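Local coordinates for PTS-dependent dihydroxyacetone kinase, ADP-binding subunit DhaL (Lactococcus lactis subsp. lactis, PDB 3CR3), which relays a phosphoryl group from the phosphotransferase protein DhaM to dihydroxyacetone held on DhaK, using a bound ADP that is converted to ATP, with magnesium, at residues T6-L11 and K50-S55; T70-V75 and A86-S91. All blocks are in the same frame, centred on the assembly; numbering follows the deposited sequence.

Contacts 1 and 2 are both buried, wholly apolar meetings of helices, sharing no helix: 6-11 with 50-55 joins helices 4-20 and 37-54, while 70-75 with 86-91 joins helices 60-74 and 79-94. Contact 1 lies further out, about 16 Å from the centre of the chain against about 10 Å, and uses branched aliphatic side chains at the end of a helix. Contact 2 adds an aromatic ring and a selenomethionine, packs against another protein's chain, and lies nearer the ADP-binding Met-124, whose side chain is about 7 Å from that of Phe-87 but about 12 Å from that of Leu-11. They touch where Leu-11 CD2 packs against Phe-87 CZ at 4.1 Å, so their apolar layers are continuous.

Contact 1 of 2, residues T6-L11 and K50-S55; sequences TTIEWL and KALEVS
Leu-11 and Ile-8 of helix 4-20 meet Leu-52 near the C-terminal end of helix 37-54, one of the helix-helix seams of the all-helical DhaL fold. The contact is purely apolar, with no hydrogen bond passing from one segment to the other. Leu-52 supplies the shared surface: its CD1 methyl lies 4.0 Å from Leu-11 CD1, and the two leucine side chains cross at about a right angle. The same methyl approaches Ile-8 CG1 more loosely, at 4.4 Å. Ile-8 and Leu-11 are three residues apart, so both fall on the helix face turned to the partner, and one leucine branch can serve both. With CG opposite its carbonyl carbon (chi1 -60°), Leu-52 sends this branch across the gap, where the nearest alpha carbons, Ile-8 CA and Leu-52 CA, are 7.9 Å apart. Leu-11 and Leu-52 are buried, where aliphatic chains cost no lost hydrogen bonds; Ile-8 sits at the partly exposed margin.

Further apolar cover comes from Phe-57, whose side chain touches both Ile-8 and Leu-52, and from helix 60-74, where Val-67 meets Leu-11. Next to Leu-11 in the chain, the buried Trp-10 packs on helix 175-191 and gives its indole NE1 hydrogen to Leu-183 O.

Within 50-55 a polar bond closes the helix end. Ser-55 is the first residue to leave helical geometry, and its short side chain can fold back on the last turn: Ser-55 OG donates to Ala-51 O at 2.9 Å, meeting the C=O at 136° and tilted 18° from the carbonyl plane.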
loop_
_atom_site.group_PDB
_atom_site.type_symbol
_atom_site.label_atom_id
_atom_site.label_comp_id
_atom_site.label_asym_id
_atom_site.label_seq_id
_atom_site.Cartn_x
_atom_site.Cartn_y
_atom_site.Cartn_z
ATOM N N THR A 6 45.767 -11.804 -2.048
ATOM C CA THR A 6 45.533 -10.523 -1.382
ATOM C C THR A 6 44.076 -10.095 -1.451
ATOM O O THR A 6 43.610 -9.378 -0.571
ATOM C CB THR A 6 46.450 -9.370 -1.894
ATOM O OG1 THR A 6 46.242 -9.157 -3.297
ATOM C CG2 THR A 6 47.911 -9.691 -1.619
ATOM N N THR A 7 43.365 -10.521 -2.493
ATOM C CA THR A 7 41.919 -10.319 -2.564
ATOM C C THR A 7 41.231 -11.076 -1.435
ATOM O O THR A 7 40.401 -10.507 -0.723
ATOM C CB THR A 7 41.316 -10.695 -3.939
ATOM O OG1 THR A 7 41.940 -9.912 -4.958
ATOM C CG2 THR A 7 39.817 -10.405 -3.970
ATOM N N ILE A 8 41.591 -12.344 -1.249
ATOM C CA ILE A 8 41.037 -13.119 -0.144
ATOM C C ILE A 8 41.445 -12.528 1.215
ATOM O O ILE A 8 40.636 -12.486 2.152
ATOM C CB ILE A 8 41.370 -14.620 -0.263
ATOM C CG1 ILE A 8 40.487 -15.252 -1.353
ATOM C CG2 ILE A 8 41.150 -15.331 1.072
ATOM C CD1 ILE A 8 40.952 -16.617 -1.841
ATOM N N GLU A 9 42.688 -12.067 1.310
ATOM C CA GLU A 9 43.152 -11.350 2.491
ATOM C C GLU A 9 42.282 -10.113 2.747
ATOM O O GLU A 9 41.859 -9.878 3.875
ATOM C CB GLU A 9 44.619 -10.933 2.336
ATOM C CG GLU A 9 45.211 -10.235 3.579
ATOM C CD GLU A 9 46.600 -9.649 3.348
ATOM O OE1 GLU A 9 47.097 -9.685 2.193
ATOM O OE2 GLU A 9 47.200 -9.148 4.330
ATOM N N TRP A 10 42.017 -9.344 1.686
ATOM C CA TRP A 10 41.309 -8.058 1.790
ATOM C C TRP A 10 39.897 -8.275 2.314
ATOM O O TRP A 10 39.477 -7.644 3.291
ATOM C CB TRP A 10 41.352 -7.286 0.438
ATOM C CG TRP A 10 40.289 -6.212 0.260
ATOM C CD1 TRP A 10 39.840 -5.326 1.210
ATOM C CD2 TRP A 10 39.555 -5.911 -0.944
ATOM N NE1 TRP A 10 38.867 -4.510 0.676
ATOM C CE2 TRP A 10 38.670 -4.845 -0.639
ATOM C CE3 TRP A 10 39.550 -6.446 -2.241
ATOM C CZ2 TRP A 10 37.798 -4.301 -1.585
ATOM C CZ3 TRP A 10 38.673 -5.906 -3.186
ATOM C CH2 TRP A 10 37.812 -4.841 -2.853
ATOM N N LEU A 11 39.191 -9.208 1.695
ATOM C CA LEU A 11 37.820 -9.511 2.068
ATOM C C LEU A 11 37.711 -10.077 3.492
ATOM O O LEU A 11 36.721 -9.833 4.178
ATOM C CB LEU A 11 37.164 -10.444 1.034
ATOM C CG LEU A 11 36.895 -9.772 -0.315
ATOM C CD1 LEU A 11 36.724 -10.792 -1.441
ATOM C CD2 LEU A 11 35.690 -8.841 -0.233
ATOM N N LYS A 50 32.573 -17.845 4.322
ATOM C CA LYS A 50 32.280 -19.287 4.288
ATOM C C LYS A 50 32.367 -19.814 2.856
ATOM O O LYS A 50 33.051 -20.803 2.588
ATOM C CB LYS A 50 30.880 -19.589 4.822
ATOM C CG LYS A 50 30.675 -19.442 6.315
ATOM C CD LYS A 50 29.437 -20.241 6.732
ATOM C CE LYS A 50 28.749 -19.635 7.940
ATOM N NZ LYS A 50 27.584 -20.473 8.368
ATOM N N ALA A 51 31.668 -19.141 1.941
ATOM C CA ALA A 51 31.622 -19.544 0.535
ATOM C C ALA A 51 32.991 -19.496 -0.151
ATOM O O ALA A 51 33.279 -20.330 -1.008
ATOM C CB ALA A 51 30.608 -18.704 -0.228
ATOM N N LEU A 52 33.827 -18.531 0.229
ATOM C CA LEU A 52 35.181 -18.431 -0.320
ATOM C C LEU A 52 36.112 -19.558 0.150
ATOM O O LEU A 52 37.044 -19.934 -0.573
ATOM C CB LEU A 52 35.816 -17.068 -0.008
ATOM C CG LEU A 52 35.189 -15.749 -0.479
ATOM C CD1 LEU A 52 36.229 -14.635 -0.430
ATOM C CD2 LEU A 52 34.587 -15.826 -1.859
ATOM N N GLU A 53 35.864 -20.082 1.355
ATOM C CA GLU A 53 36.670 -21.174 1.922
ATOM C C GLU A 53 36.509 -22.486 1.143
ATOM O O GLU A 53 37.503 -23.156 0.842
ATOM C CB GLU A 53 36.353 -21.396 3.413
ATOM C CG GLU A 53 37.258 -20.643 4.411
ATOM C CD GLU A 53 36.852 -20.859 5.892
ATOM O OE1 GLU A 53 35.688 -20.552 6.261
ATOM O OE2 GLU A 53 37.706 -21.327 6.693
ATOM N N VAL A 54 35.267 -22.846 0.812
ATOM C CA VAL A 54 34.987 -24.123 0.137
ATOM C C VAL A 54 35.330 -24.115 -1.354
ATOM O O VAL A 54 35.560 -25.175 -1.952
ATOM C CB VAL A 54 33.519 -24.590 0.318
ATOM C CG1 VAL A 54 33.220 -24.883 1.791
ATOM C CG2 VAL A 54 32.537 -23.566 -0.267
ATOM N N SER A 55 35.355 -22.928 -1.954
ATOM C CA SER A 55 35.673 -22.815 -3.371
ATOM C C SER A 55 37.179 -22.720 -3.615
ATOM O O SER A 55 37.953 -22.373 -2.715
ATOM C CB SER A 55 34.904 -21.651 -4.023
ATOM O OG SER A 55 35.029 -20.451 -3.283
#

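Contact 2 of 2, residues T70-V75 and A86-S91; sequences TLMSKV and AFLAMS
Met-72, present as selenomethionine, and Leu-71 reach from helix 60-74 to two consecutive residues of helix 79-94. The selenomethionine makes the closer touch, its terminal CE lying 3.8 Å from Leu-88 CD2, with the two side chains at about a right angle. Its unbranched chain is extended beyond CG, which carries the methyl across a gap too wide for a short side chain. Leu-88, its CG anti to its own backbone N (chi1 -161°), meets CE with its CD2 methyl. Beside this pair, Leu-71 CD1 comes to 4.2 Å from Phe-87 CD2, approaching the ring obliquely. The long and bulky residues match the spacing of the helices, since even the nearest alpha carbons, Leu-71 CA and Phe-87 CA, stand 9.1 Å apart.

In the next shell, the Phe-87 ring is held by its own helix: Met-90 CE, also of a selenomethionine, sits over the ring centre, 3.3 Å above the plane. Val-67, one turn before Leu-71, packs on Phe-87 too, while Tyr-83 and Thr-48 touch Leu-71. Ser-61 OG pairs with Ser-91 O, adding a polar tie between the same two helices.

Farther out, Met-72 also packs on an apolar side chain of another protein's chain, and Ser-73 OG hydrogen-bonds to an acidic side chain of that chain. The side chain of Leu-71 is about 10 Å from the bound ADP. The contact thus packs two consecutive helices of the DAK2 domain near the ADP site, the second of them starting at the ADP-binding Ser-79.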
loop_
_atom_site.group_PDB
_atom_site.type_symbol
_atom_site.label_atom_id
_atom_site.label_comp_id
_atom_site.label_asym_id
_atom_site.label_seq_id
_atom_site.Cartn_x
_atom_site.Cartn_y
_atom_site.Cartn_z
ATOM N N THR A 70 26.754 -14.204 -3.252
ATOM C CA THR A 70 26.539 -14.425 -1.821
ATOM C C THR A 70 25.822 -13.230 -1.163
ATOM O O THR A 70 24.836 -13.407 -0.452
ATOM C CB THR A 70 27.862 -14.733 -1.076
ATOM O OG1 THR A 70 28.617 -15.707 -1.807
ATOM C CG2 THR A 70 27.585 -15.260 0.310
ATOM N N LEU A 71 26.318 -12.019 -1.419
ATOM C CA LEU A 71 25.702 -10.801 -0.881
ATOM C C LEU A 71 24.282 -10.607 -1.425
ATOM O O LEU A 71 23.378 -10.216 -0.683
ATOM C CB LEU A 71 26.585 -9.559 -1.133
ATOM C CG LEU A 71 27.985 -9.511 -0.494
ATOM C CD1 LEU A 71 28.712 -8.194 -0.819
ATOM C CD2 LEU A 71 27.974 -9.745 1.012
HETATM N N MSE A 72 24.080 -10.918 -2.708
HETATM C CA MSE A 72 22.760 -10.805 -3.336
HETATM C C MSE A 72 21.725 -11.744 -2.721
HETATM O O MSE A 72 20.559 -11.390 -2.606
HETATM C CB MSE A 72 22.838 -11.027 -4.848
HETATM C CG MSE A 72 23.367 -9.827 -5.624
HETATM SE SE MSE A 72 22.800 -9.868 -7.477
HETATM C CE MSE A 72 24.140 -8.708 -8.287
ATOM N N SER A 73 22.156 -12.939 -2.330
ATOM C CA SER A 73 21.269 -13.897 -1.674
ATOM C C SER A 73 21.046 -13.616 -0.186
ATOM O O SER A 73 19.906 -13.674 0.292
ATOM C CB SER A 73 21.800 -15.322 -1.855
ATOM O OG SER A 73 21.773 -15.696 -3.224
ATOM N N LYS A 74 22.124 -13.312 0.537
ATOM C CA LYS A 74 22.114 -13.331 2.010
ATOM C C LYS A 74 21.848 -11.976 2.721
ATOM O O LYS A 74 21.614 -11.947 3.933
ATOM C CB LYS A 74 23.407 -13.980 2.532
ATOM C CG LYS A 74 23.653 -15.411 2.008
ATOM C CD LYS A 74 22.753 -16.438 2.700
ATOM C CE LYS A 74 22.964 -17.854 2.164
ATOM N NZ LYS A 74 22.278 -18.075 0.842
ATOM N N VAL A 75 21.897 -10.872 1.971
ATOM C CA VAL A 75 21.558 -9.535 2.485
ATOM C C VAL A 75 20.128 -9.153 2.038
ATOM O O VAL A 75 19.837 -9.113 0.840
ATOM C CB VAL A 75 22.585 -8.476 1.990
ATOM C CG1 VAL A 75 22.407 -7.145 2.703
ATOM C CG2 VAL A 75 24.004 -8.973 2.183
ATOM N N ALA A 86 27.940 -3.987 -7.400
ATOM C CA ALA A 86 29.307 -3.461 -7.388
ATOM C C ALA A 86 30.274 -4.614 -7.660
ATOM O O ALA A 86 31.060 -4.559 -8.590
ATOM C CB ALA A 86 29.634 -2.765 -6.052
ATOM N N PHE A 87 30.176 -5.686 -6.879
ATOM C CA PHE A 87 31.084 -6.804 -7.055
ATOM C C PHE A 87 30.938 -7.513 -8.402
ATOM O O PHE A 87 31.921 -7.964 -8.974
ATOM C CB PHE A 87 31.034 -7.756 -5.850
ATOM C CG PHE A 87 31.887 -7.284 -4.698
ATOM C CD1 PHE A 87 33.254 -7.527 -4.692
ATOM C CD2 PHE A 87 31.331 -6.543 -3.652
ATOM C CE1 PHE A 87 34.064 -7.065 -3.661
ATOM C CE2 PHE A 87 32.129 -6.074 -2.614
ATOM C CZ PHE A 87 33.496 -6.333 -2.616
ATOM N N LEU A 88 29.721 -7.566 -8.927
ATOM C CA LEU A 88 29.478 -8.205 -10.212
ATOM C C LEU A 88 30.211 -7.480 -11.342
ATOM O O LEU A 88 30.820 -8.117 -12.207
ATOM C CB LEU A 88 27.974 -8.267 -10.492
ATOM C CG LEU A 88 27.497 -9.262 -11.544
ATOM C CD1 LEU A 88 27.957 -10.708 -11.245
ATOM C CD2 LEU A 88 25.989 -9.190 -11.627
ATOM N N ALA A 89 30.145 -6.152 -11.328
ATOM C CA ALA A 89 30.828 -5.334 -12.326
ATOM C C ALA A 89 32.340 -5.466 -12.173
ATOM O O ALA A 89 33.064 -5.593 -13.166
ATOM C CB ALA A 89 30.407 -3.895 -12.195
HETATM N N MSE A 90 32.809 -5.459 -10.922
HETATM C CA MSE A 90 34.224 -5.676 -10.611
HETATM C C MSE A 90 34.695 -7.048 -11.072
HETATM O O MSE A 90 35.829 -7.202 -11.521
HETATM C CB MSE A 90 34.498 -5.485 -9.116
HETATM C CG MSE A 90 34.292 -4.048 -8.653
HETATM SE SE MSE A 90 34.575 -3.809 -6.741
HETATM C CE MSE A 90 32.957 -4.403 -5.983
ATOM N N SER A 91 33.816 -8.038 -10.959
ATOM C CA SER A 91 34.097 -9.370 -11.477
ATOM C C SER A 91 34.363 -9.296 -12.990
ATOM O O SER A 91 35.367 -9.820 -13.484
ATOM C CB SER A 91 32.940 -10.328 -11.178
ATOM O OG SER A 91 33.229 -11.631 -11.642
#